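Local coordinates for putative Nitroreductase (Desulfovibrio desulfuricans subsp. desulfuricans str. G20, PDB 3E39), which binds flavin mononucleotide and is probably an FMN-dependent oxidoreductase of the nitroreductase family, at residues A78-E89 and P140-A151; D63-Y71 and E124-A135. All blocks are in the same frame, centred on the assembly; numbering follows the deposited sequence.

Interaction 1. Residues A78-E89 and P140-A151; sequences AKVIILVFLDRE and PARLSFEAAIAA
D87 and R142 both set CG opposite the backbone N (chi1 178° and -176°), and a bend at chi2 of R142 turns the end of the arginine back to the aspartate. R142 grips the carboxylate side-on, NE to OD1 at 2.8 Å and NH2 to OD2 at 2.9 Å, with the two planes 57° apart. OD1 also accepts the backbone N of E89, closing an Asx turn, and this donor comes from the opposite face of the carboxylate to NE. A second salt bridge, from D87 OD2 to R51, would favour the charged carboxylate. Nearby, R88 NE donates to P140 O (2.9 Å), with S144 CB over one face of its guanidinium.

These contacts finish one end of an antiparallel pair, strands 80-87 and 143-152, the two inner strands of the sheet that this chain contributes in the nitroreductase fold. One classic beta bulge interrupts it: E146 and A147 both face V84, whose O takes a 2.8 Å bond from E146 N and a weak one from A147 N. Another lies at its far end, where K79 N and V80 N share A151 O.

On the face carrying F85 and F145 the rings lie obliquely, CE2 of F85 3.7 Å from CD1 of F145, while L83 CD2 fits against A148 CB at 3.6 Å. Beside S144 and L86, on the other face, the side chain of E146 from the bulge accepts S144 OG at OE2 (2.6 Å).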
loop_
_atom_site.group_PDB
_atom_site.type_symbol
_atom_site.label_atom_id
_atom_site.label_comp_id
_atom_site.label_asym_id
_atom_site.label_seq_id
_atom_site.Cartn_x
_atom_site.Cartn_y
_atom_site.Cartn_z
ATOM N N ALA A 78 -12.357 0.045 19.477
ATOM C CA ALA A 78 -11.012 -0.455 19.200
ATOM C C ALA A 78 -10.183 -0.537 20.470
ATOM O O ALA A 78 -10.451 0.180 21.433
ATOM C CB ALA A 78 -10.322 0.454 18.193
ATOM N N LYS A 79 -9.214 -1.439 20.494
ATOM C CA LYS A 79 -8.299 -1.538 21.637
ATOM C C LYS A 79 -7.053 -0.720 21.410
ATOM O O LYS A 79 -6.433 -0.235 22.374
ATOM C CB LYS A 79 -7.933 -2.996 21.956
ATOM C CG LYS A 79 -9.154 -3.870 22.233
ATOM C CD LYS A 79 -10.151 -3.228 23.208
ATOM C CE LYS A 79 -11.514 -3.847 23.069
ATOM N NZ LYS A 79 -12.572 -3.108 23.812
ATOM N N VAL A 80 -6.674 -0.569 20.140
ATOM C CA VAL A 80 -5.557 0.304 19.800
ATOM C C VAL A 80 -5.860 0.992 18.464
ATOM O O VAL A 80 -6.491 0.415 17.580
ATOM C CB VAL A 80 -4.207 -0.468 19.739
ATOM C CG1 VAL A 80 -4.223 -1.529 18.648
ATOM C CG2 VAL A 80 -3.001 0.517 19.568
ATOM N N ILE A 81 -5.439 2.247 18.363
ATOM C CA ILE A 81 -5.535 3.039 17.150
ATOM C C ILE A 81 -4.106 3.518 16.812
ATOM O O ILE A 81 -3.377 4.002 17.700
ATOM C CB ILE A 81 -6.488 4.233 17.329
ATOM C CG1 ILE A 81 -7.926 3.705 17.521
ATOM C CG2 ILE A 81 -6.467 5.148 16.097
ATOM C CD1 ILE A 81 -8.929 4.722 17.967
ATOM N N ILE A 82 -3.686 3.330 15.564
ATOM C CA ILE A 82 -2.397 3.822 15.107
ATOM C C ILE A 82 -2.682 4.971 14.117
ATOM O O ILE A 82 -3.309 4.779 13.066
ATOM C CB ILE A 82 -1.504 2.717 14.449
ATOM C CG1 ILE A 82 -1.135 1.621 15.463
ATOM C CG2 ILE A 82 -0.179 3.337 13.860
ATOM C CD1 ILE A 82 -0.467 0.395 14.823
ATOM N N LEU A 83 -2.282 6.175 14.493
ATOM C CA LEU A 83 -2.384 7.313 13.604
ATOM C C LEU A 83 -1.153 7.364 12.700
ATOM O O LEU A 83 -0.013 7.218 13.173
ATOM C CB LEU A 83 -2.570 8.613 14.379
ATOM C CG LEU A 83 -3.720 8.648 15.378
ATOM C CD1 LEU A 83 -3.787 10.028 16.075
ATOM C CD2 LEU A 83 -5.025 8.324 14.708
ATOM N N VAL A 84 -1.397 7.526 11.401
ATOM C CA VAL A 84 -0.343 7.585 10.403
ATOM C C VAL A 84 -0.259 8.986 9.798
ATOM O O VAL A 84 -1.270 9.562 9.392
ATOM C CB VAL A 84 -0.634 6.569 9.291
ATOM C CG1 VAL A 84 0.545 6.472 8.303
ATOM C CG2 VAL A 84 -0.973 5.205 9.923
ATOM N N PHE A 85 0.966 9.505 9.696
ATOM C CA PHE A 85 1.208 10.833 9.166
ATOM C C PHE A 85 2.389 10.814 8.201
ATOM O O PHE A 85 3.185 9.864 8.147
ATOM C CB PHE A 85 1.624 11.828 10.272
ATOM C CG PHE A 85 0.703 11.867 11.446
ATOM C CD1 PHE A 85 0.835 10.931 12.461
ATOM C CD2 PHE A 85 -0.276 12.847 11.556
ATOM C CE1 PHE A 85 -0.013 10.939 13.536
ATOM C CE2 PHE A 85 -1.124 12.858 12.645
ATOM C CZ PHE A 85 -0.995 11.914 13.629
ATOM N N LEU A 86 2.462 11.848 7.380
ATOM C CA LEU A 86 3.676 12.126 6.641
ATOM C C LEU A 86 4.307 13.348 7.302
ATOM O O LEU A 86 3.623 14.322 7.661
ATOM C CB LEU A 86 3.446 12.444 5.167
ATOM C CG LEU A 86 2.930 11.314 4.292
ATOM C CD1 LEU A 86 2.449 11.812 2.975
ATOM C CD2 LEU A 86 4.034 10.277 4.119
ATOM N N ASP A 87 5.613 13.270 7.481
ATOM C CA ASP A 87 6.410 14.401 7.954
ATOM C C ASP A 87 6.609 15.302 6.741
ATOM O O ASP A 87 7.254 14.932 5.758
ATOM C CB ASP A 87 7.733 13.899 8.504
ATOM C CG ASP A 87 8.653 15.026 8.978
ATOM O OD1 ASP A 87 8.552 16.164 8.503
ATOM O OD2 ASP A 87 9.529 14.747 9.794
ATOM N N ARG A 88 6.055 16.497 6.798
ATOM C CA ARG A 88 6.148 17.432 5.668
ATOM C C ARG A 88 7.573 17.791 5.274
ATOM O O ARG A 88 7.816 18.085 4.105
ATOM C CB ARG A 88 5.330 18.699 5.931
ATOM C CG ARG A 88 3.836 18.408 6.037
ATOM C CD ARG A 88 2.986 19.669 6.209
ATOM N NE ARG A 88 1.576 19.356 6.423
ATOM C CZ ARG A 88 0.688 19.106 5.459
ATOM N NH1 ARG A 88 1.042 19.103 4.181
ATOM N NH2 ARG A 88 -0.552 18.807 5.781
ATOM N N GLU A 89 8.506 17.756 6.226
ATOM C CA GLU A 89 9.911 18.043 5.908
ATOM C C GLU A 89 10.583 16.935 5.107
ATOM O O GLU A 89 11.473 17.202 4.314
ATOM C CB GLU A 89 10.712 18.326 7.187
ATOM C CG GLU A 89 10.351 19.656 7.794
ATOM C CD GLU A 89 10.572 20.788 6.794
ATOM O OE1 GLU A 89 11.699 20.855 6.236
ATOM O OE2 GLU A 89 9.623 21.574 6.545
ATOM N N PRO A 140 -0.180 20.867 12.300
ATOM C CA PRO A 140 -0.489 20.562 10.907
ATOM C C PRO A 140 0.520 21.149 9.916
ATOM O O PRO A 140 0.528 20.745 8.754
ATOM C CB PRO A 140 -1.888 21.166 10.697
ATOM C CG PRO A 140 -2.407 21.521 12.054
ATOM C CD PRO A 140 -1.223 21.713 12.923
ATOM N N ALA A 141 1.355 22.095 10.350
ATOM C CA ALA A 141 2.385 22.653 9.480
ATOM C C ALA A 141 3.562 21.680 9.389
ATOM O O ALA A 141 4.399 21.771 8.481
ATOM C CB ALA A 141 2.852 24.025 10.006
ATOM N N ARG A 142 3.627 20.726 10.313
ATOM C CA ARG A 142 4.706 19.748 10.315
ATOM C C ARG A 142 4.271 18.390 9.794
ATOM O O ARG A 142 5.087 17.660 9.235
ATOM C CB ARG A 142 5.246 19.520 11.709
ATOM C CG ARG A 142 6.446 18.560 11.750
ATOM C CD ARG A 142 7.565 18.966 10.720
ATOM N NE ARG A 142 8.657 18.001 10.669
ATOM C CZ ARG A 142 9.570 17.856 11.625
ATOM N NH1 ARG A 142 9.543 18.610 12.728
ATOM N NH2 ARG A 142 10.514 16.940 11.486
ATOM N N LEU A 143 2.993 18.068 9.997
ATOM C CA LEU A 143 2.490 16.737 9.679
ATOM C C LEU A 143 1.246 16.747 8.810
ATOM O O LEU A 143 0.378 17.608 8.989
ATOM C CB LEU A 143 2.151 16.059 11.019
ATOM C CG LEU A 143 3.287 15.837 12.049
ATOM C CD1 LEU A 143 2.672 15.493 13.422
ATOM C CD2 LEU A 143 4.277 14.787 11.561
ATOM N N SER A 144 1.189 15.819 7.845
ATOM C CA SER A 144 0.015 15.562 7.024
ATOM C C SER A 144 -0.611 14.285 7.597
ATOM O O SER A 144 0.065 13.269 7.684
ATOM C CB SER A 144 0.392 15.346 5.557
ATOM O OG SER A 144 -0.701 14.820 4.862
ATOM N N PHE A 145 -1.873 14.369 8.013
ATOM C CA PHE A 145 -2.579 13.274 8.619
ATOM C C PHE A 145 -3.086 12.388 7.497
ATOM O O PHE A 145 -3.917 12.825 6.702
ATOM C CB PHE A 145 -3.695 13.831 9.519
ATOM C CG PHE A 145 -4.517 12.794 10.240
ATOM C CD1 PHE A 145 -3.974 11.586 10.684
ATOM C CD2 PHE A 145 -5.851 13.072 10.558
ATOM C CE1 PHE A 145 -4.757 10.652 11.356
ATOM C CE2 PHE A 145 -6.623 12.147 11.258
ATOM C CZ PHE A 145 -6.073 10.937 11.665
ATOM N N GLU A 146 -2.577 11.152 7.440
ATOM C CA GLU A 146 -2.902 10.226 6.344
ATOM C C GLU A 146 -4.014 9.207 6.604
ATOM O O GLU A 146 -4.814 8.926 5.706
ATOM C CB GLU A 146 -1.642 9.470 5.940
ATOM C CG GLU A 146 -0.524 10.357 5.503
ATOM C CD GLU A 146 -0.833 11.042 4.191
ATOM O OE1 GLU A 146 -1.007 10.340 3.162
ATOM O OE2 GLU A 146 -0.914 12.278 4.207
ATOM N N ALA A 147 -4.051 8.635 7.805
ATOM C CA ALA A 147 -5.012 7.576 8.133
ATOM C C ALA A 147 -4.967 7.237 9.596
ATOM O O ALA A 147 -3.988 7.554 10.259
ATOM C CB ALA A 147 -4.623 6.293 7.346
ATOM N N ALA A 148 -6.019 6.582 10.093
ATOM C CA ALA A 148 -6.010 5.992 11.431
ATOM C C ALA A 148 -6.339 4.519 11.222
ATOM O O ALA A 148 -7.209 4.215 10.451
ATOM C CB ALA A 148 -7.066 6.624 12.348
ATOM N N ILE A 149 -5.644 3.616 11.896
ATOM C CA ILE A 149 -5.955 2.200 11.825
ATOM C C ILE A 149 -6.481 1.840 13.195
ATOM O O ILE A 149 -5.766 2.023 14.199
ATOM C CB ILE A 149 -4.746 1.298 11.562
ATOM C CG1 ILE A 149 -4.025 1.720 10.300
ATOM C CG2 ILE A 149 -5.200 -0.171 11.408
ATOM C CD1 ILE A 149 -2.879 0.831 9.961
ATOM N N ALA A 150 -7.732 1.385 13.230
ATOM C CA ALA A 150 -8.371 0.921 14.457
ATOM C C ALA A 150 -8.194 -0.579 14.479
ATOM O O ALA A 150 -8.379 -1.215 13.439
ATOM C CB ALA A 150 -9.884 1.276 14.456
ATOM N N ALA A 151 -7.860 -1.145 15.634
ATOM C CA ALA A 151 -7.586 -2.570 15.737
ATOM C C ALA A 151 -8.001 -3.210 17.064
ATOM O O ALA A 151 -8.151 -2.548 18.080
ATOM C CB ALA A 151 -6.070 -2.852 15.471
HETATM O O HOH W 1 -1.849 19.068 8.055
HETATM O O HOH W 2 7.433 21.222 8.309
#

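Interaction 2. Residues D63-Y71 and E124-A135; sequences DILAAHTRY and EIINQAATLLPA. With FMN (flavin mononucleotide), chain E.
T69 and E124 meet at the edge of the FMN pocket, which E124 and Y71 help to line; here a type I beta turn (A66 to T69) leaving helix 61-66 packs against a 3-10 segment and the helix 129-135 that follows it. The E124 carboxylate is held by both oxygens on their syn sides: OE1 accepts the T69 hydroxyl at 2.5 Å, and OE2 accepts the backbone N of R70 in a nearly straight bond. Because T69 OG1 also receives the backbone N of Y71, an ST turn, one hydroxyl ties the carboxylate to the start of helix 72-77. Y71 presents a ring edge to E124 OE1 and a face to the flavin, whose N3 sits 3.4 Å above the centre of the ring; the backbone N of E124 donates to FMN O4.

Packing is close further along. L132, with CG opposite its backbone N (chi1 177°), places CD1 against both I64 CG2 and H68 CD2, while its CA stands over the centre of that imidazole in a CH-pi contact, 6° off the normal. L65 CD2 closes the inner side against L132 and I125, and F145 of strand 143-152 lies beyond these two. Q128 NE2 donates to H68 O at 2.8 Å, at the turn.

The outer margin is looser and bridged by solvent. One water links R70 NH1 to E124 OE2, whose charged groups do not touch directly. Another lies in the plane of the H68 ring, 2.6 Å from ND1 and 2.9 Å from T131 OG1.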
loop_
_atom_site.group_PDB
_atom_site.type_symbol
_atom_site.label_atom_id
_atom_site.label_comp_id
_atom_site.label_asym_id
_atom_site.label_seq_id
_atom_site.Cartn_x
_atom_site.Cartn_y
_atom_site.Cartn_z
ATOM N N ASP A 63 -11.100 9.928 23.150
ATOM C CA ASP A 63 -12.311 10.730 23.211
ATOM C C ASP A 63 -12.189 11.870 22.214
ATOM O O ASP A 63 -13.176 12.268 21.583
ATOM C CB ASP A 63 -12.516 11.320 24.603
ATOM C CG ASP A 63 -13.004 10.307 25.621
ATOM O OD1 ASP A 63 -13.270 9.129 25.288
ATOM O OD2 ASP A 63 -13.135 10.738 26.783
ATOM N N ILE A 64 -10.989 12.431 22.127
ATOM C CA ILE A 64 -10.711 13.487 21.167
ATOM C C ILE A 64 -10.901 12.950 19.756
ATOM O O ILE A 64 -11.566 13.577 18.949
ATOM C CB ILE A 64 -9.318 14.108 21.323
ATOM C CG1 ILE A 64 -9.175 14.741 22.731
ATOM C CG2 ILE A 64 -9.081 15.144 20.202
ATOM C CD1 ILE A 64 -7.795 15.302 23.019
ATOM N N LEU A 65 -10.301 11.799 19.453
ATOM C CA LEU A 65 -10.482 11.161 18.146
ATOM C C LEU A 65 -11.950 10.951 17.800
ATOM O O LEU A 65 -12.397 11.296 16.697
ATOM C CB LEU A 65 -9.735 9.811 18.085
ATOM C CG LEU A 65 -8.203 9.884 18.119
ATOM C CD1 LEU A 65 -7.614 8.473 18.198
ATOM C CD2 LEU A 65 -7.672 10.617 16.889
ATOM N N ALA A 66 -12.705 10.439 18.764
ATOM C CA ALA A 66 -14.127 10.119 18.563
ATOM C C ALA A 66 -14.960 11.350 18.272
ATOM O O ALA A 66 -15.934 11.277 17.526
ATOM C CB ALA A 66 -14.698 9.358 19.760
ATOM N N ALA A 67 -14.597 12.481 18.857
ATOM C CA ALA A 67 -15.346 13.725 18.613
ATOM C C ALA A 67 -15.092 14.339 17.235
ATOM O O ALA A 67 -15.749 15.313 16.885
ATOM C CB ALA A 67 -15.034 14.774 19.696
ATOM N N HIS A 68 -14.135 13.807 16.471
ATOM C CA HIS A 68 -13.779 14.376 15.173
ATOM C C HIS A 68 -13.933 13.382 14.024
ATOM O O HIS A 68 -13.261 13.505 12.986
ATOM C CB HIS A 68 -12.350 14.938 15.207
ATOM C CG HIS A 68 -12.178 16.117 16.126
ATOM N ND1 HIS A 68 -12.377 17.420 15.718
ATOM C CD2 HIS A 68 -11.795 16.181 17.422
ATOM C CE1 HIS A 68 -12.156 18.232 16.738
ATOM N NE2 HIS A 68 -11.818 17.505 17.789
ATOM N N THR A 69 -14.851 12.446 14.220
ATOM C CA THR A 69 -15.215 11.438 13.240
ATOM C C THR A 69 -16.673 10.997 13.365
ATOM O O THR A 69 -17.263 10.984 14.450
ATOM C CB THR A 69 -14.311 10.145 13.330
ATOM O OG1 THR A 69 -14.645 9.242 12.267
ATOM C CG2 THR A 69 -14.444 9.414 14.685
ATOM N N ARG A 70 -17.263 10.673 12.229
ATOM C CA ARG A 70 -18.567 10.040 12.234
ATOM C C ARG A 70 -18.479 8.544 12.556
ATOM O O ARG A 70 -19.503 7.902 12.796
ATOM C CB ARG A 70 -19.266 10.305 10.919
ATOM C CG ARG A 70 -19.700 11.764 10.822
ATOM C CD ARG A 70 -20.580 12.018 9.620
ATOM N NE ARG A 70 -21.288 13.303 9.702
ATOM C CZ ARG A 70 -20.745 14.491 9.424
ATOM N NH1 ARG A 70 -19.474 14.607 9.069
ATOM N NH2 ARG A 70 -21.485 15.585 9.517
ATOM N N TYR A 71 -17.255 8.002 12.604
ATOM C CA TYR A 71 -17.051 6.603 12.951
ATOM C C TYR A 71 -16.592 6.420 14.393
ATOM O O TYR A 71 -15.673 5.652 14.690
ATOM C CB TYR A 71 -16.060 5.969 11.996
ATOM C CG TYR A 71 -16.544 5.945 10.574
ATOM C CD1 TYR A 71 -17.285 4.870 10.100
ATOM C CD2 TYR A 71 -16.269 6.994 9.701
ATOM C CE1 TYR A 71 -17.735 4.837 8.803
ATOM C CE2 TYR A 71 -16.725 6.970 8.395
ATOM C CZ TYR A 71 -17.470 5.872 7.969
ATOM O OH TYR A 71 -17.930 5.799 6.700
ATOM N N GLU A 124 -12.022 8.728 6.634
ATOM C CA GLU A 124 -12.934 9.854 6.803
ATOM C C GLU A 124 -12.425 10.796 7.886
ATOM O O GLU A 124 -12.617 12.014 7.807
ATOM C CB GLU A 124 -14.337 9.324 7.111
ATOM C CG GLU A 124 -15.334 10.363 7.618
ATOM C CD GLU A 124 -15.270 10.593 9.135
ATOM O OE1 GLU A 124 -14.482 9.918 9.832
ATOM O OE2 GLU A 124 -16.039 11.445 9.609
ATOM N N ILE A 125 -11.714 10.250 8.863
ATOM C CA ILE A 125 -11.239 11.014 9.993
ATOM C C ILE A 125 -10.228 12.084 9.585
ATOM O O ILE A 125 -10.133 13.136 10.237
ATOM C CB ILE A 125 -10.696 10.089 11.141
ATOM C CG1 ILE A 125 -10.433 10.914 12.422
ATOM C CG2 ILE A 125 -9.438 9.260 10.718
ATOM C CD1 ILE A 125 -10.326 10.064 13.665
ATOM N N ILE A 126 -9.490 11.842 8.502
ATOM C CA ILE A 126 -8.470 12.808 8.083
ATOM C C ILE A 126 -9.078 14.091 7.546
ATOM O O ILE A 126 -8.395 15.124 7.520
ATOM C CB ILE A 126 -7.388 12.254 7.091
ATOM C CG1 ILE A 126 -7.918 12.187 5.659
ATOM C CG2 ILE A 126 -6.804 10.888 7.611
ATOM C CD1 ILE A 126 -6.890 11.711 4.647
ATOM N N ASN A 127 -10.359 14.041 7.162
ATOM C CA ASN A 127 -11.064 15.244 6.688
ATOM C C ASN A 127 -11.099 16.333 7.772
ATOM O O ASN A 127 -11.251 17.513 7.456
ATOM C CB ASN A 127 -12.515 14.946 6.339
ATOM C CG ASN A 127 -12.686 13.887 5.298
ATOM O OD1 ASN A 127 -11.739 13.493 4.611
ATOM N ND2 ASN A 127 -13.929 13.423 5.147
ATOM N N GLN A 128 -11.023 15.919 9.035
ATOM C CA GLN A 128 -11.009 16.836 10.178
ATOM C C GLN A 128 -9.613 17.167 10.711
ATOM O O GLN A 128 -9.469 17.674 11.822
ATOM C CB GLN A 128 -11.871 16.241 11.301
ATOM C CG GLN A 128 -13.367 16.185 11.035
ATOM C CD GLN A 128 -13.806 15.175 9.958
ATOM O OE1 GLN A 128 -14.289 15.566 8.887
ATOM N NE2 GLN A 128 -13.627 13.870 10.244
ATOM N N ALA A 129 -8.580 16.929 9.914
ATOM C CA ALA A 129 -7.206 17.171 10.361
ATOM C C ALA A 129 -6.932 18.552 10.953
ATOM O O ALA A 129 -6.225 18.667 11.935
ATOM C CB ALA A 129 -6.217 16.937 9.178
ATOM N N ALA A 130 -7.452 19.602 10.331
ATOM C CA ALA A 130 -7.151 20.994 10.753
ATOM C C ALA A 130 -7.501 21.301 12.214
ATOM O O ALA A 130 -6.814 22.063 12.876
ATOM C CB ALA A 130 -7.881 22.005 9.801
ATOM N N THR A 131 -8.575 20.693 12.681
ATOM C CA THR A 131 -9.061 20.857 14.048
ATOM C C THR A 131 -8.568 19.719 14.925
ATOM O O THR A 131 -8.151 19.940 16.063
ATOM C CB THR A 131 -10.603 20.973 14.070
ATOM O OG1 THR A 131 -11.212 19.830 13.454
ATOM C CG2 THR A 131 -11.039 22.230 13.317
ATOM N N LEU A 132 -8.569 18.499 14.400
ATOM C CA LEU A 132 -8.109 17.365 15.195
ATOM C C LEU A 132 -6.626 17.413 15.611
ATOM O O LEU A 132 -6.312 17.145 16.762
ATOM C CB LEU A 132 -8.433 16.045 14.462
ATOM C CG LEU A 132 -7.975 14.719 15.087
ATOM C CD1 LEU A 132 -8.541 14.501 16.504
ATOM C CD2 LEU A 132 -8.367 13.589 14.135
ATOM N N LEU A 133 -5.716 17.751 14.702
ATOM C CA LEU A 133 -4.293 17.730 15.043
ATOM C C LEU A 133 -3.940 18.671 16.195
ATOM O O LEU A 133 -3.306 18.239 17.165
ATOM C CB LEU A 133 -3.414 17.935 13.797
ATOM C CG LEU A 133 -2.950 16.619 13.137
ATOM C CD1 LEU A 133 -4.145 15.702 12.736
ATOM C CD2 LEU A 133 -2.002 16.866 11.936
ATOM N N PRO A 134 -4.335 19.948 16.094
ATOM C CA PRO A 134 -4.071 20.848 17.234
ATOM C C PRO A 134 -4.671 20.314 18.563
ATOM O O PRO A 134 -4.036 20.480 19.624
ATOM C CB PRO A 134 -4.745 22.156 16.803
ATOM C CG PRO A 134 -4.733 22.120 15.330
ATOM C CD PRO A 134 -4.950 20.669 14.968
ATOM N N ALA A 135 -5.827 19.630 18.502
ATOM C CA ALA A 135 -6.463 19.057 19.699
ATOM C C ALA A 135 -5.610 17.944 20.323
ATOM O O ALA A 135 -5.738 17.644 21.518
ATOM C CB ALA A 135 -7.882 18.547 19.393
HETATM N N1 FMN E . -13.923 2.040 6.519
HETATM C C2 FMN E . -14.713 2.679 7.453
HETATM O O2 FMN E . -15.542 2.069 8.108
HETATM N N3 FMN E . -14.553 4.027 7.694
HETATM C C4 FMN E . -13.637 4.801 7.019
HETATM O O4 FMN E . -13.395 5.950 7.426
HETATM C C4A FMN E . -12.835 4.175 6.058
HETATM N N5 FMN E . -11.907 4.926 5.378
HETATM C C5A FMN E . -11.075 4.321 4.430
HETATM C C6 FMN E . -10.156 5.111 3.730
HETATM C C7 FMN E . -9.305 4.529 2.786
HETATM C C7M FMN E . -8.448 5.408 1.915
HETATM C C8 FMN E . -9.406 3.146 2.533
HETATM C C8M FMN E . -8.479 2.487 1.539
HETATM C C9 FMN E . -10.348 2.374 3.216
HETATM C C9A FMN E . -11.199 2.955 4.182
HETATM N N10 FMN E . -12.162 2.183 4.888
HETATM C C10 FMN E . -12.978 2.796 5.828
HETATM C "C1'" FMN E . -12.343 0.735 4.632
HETATM C "C2'" FMN E . -13.076 0.464 3.315
HETATM O "O2'" FMN E . -14.460 0.729 3.458
HETATM C "C3'" FMN E . -12.859 -0.987 2.918
HETATM O "O3'" FMN E . -11.478 -1.202 2.734
HETATM C "C4'" FMN E . -13.574 -1.360 1.621
HETATM O "O4'" FMN E . -14.966 -1.241 1.807
HETATM C "C5'" FMN E . -13.271 -2.778 1.198
HETATM O "O5'" FMN E . -13.433 -3.676 2.281
HETATM P P FMN E . -12.311 -4.681 2.824
HETATM O O1P FMN E . -11.251 -3.826 3.500
HETATM O O2P FMN E . -12.983 -5.658 3.773
HETATM O O3P FMN E . -11.750 -5.363 1.604
HETATM O O HOH W 3 -13.558 18.175 13.479
HETATM O O HOH W 4 -17.673 12.639 8.150
#

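Overall arrangement
Followed from the N terminus, the chain, after two helices and edge strand 50-56, reaches 63-71, then runs through helix 72-77 into strand 80-87. After helix 94-114 and the edge strand 118-122 it returns to 124-135, closing interaction 2 across 52 intervening residues; 140-151 then pairs with 78-89, closing interaction 1 across 50. The two loops therefore cross rather than nest. Interaction 1 joins the inner strands of the sheet, whereas interaction 2 joins the turn after helix 61-66 to the 3-10 segment and helix 129-135. They touch directly: F145 CE2 lies 3.7 Å from L132 CD2, and I126 packs on the backbone of 145-147. E146 O and, in segment 124-135, N127 OD1 bond to the second subunit.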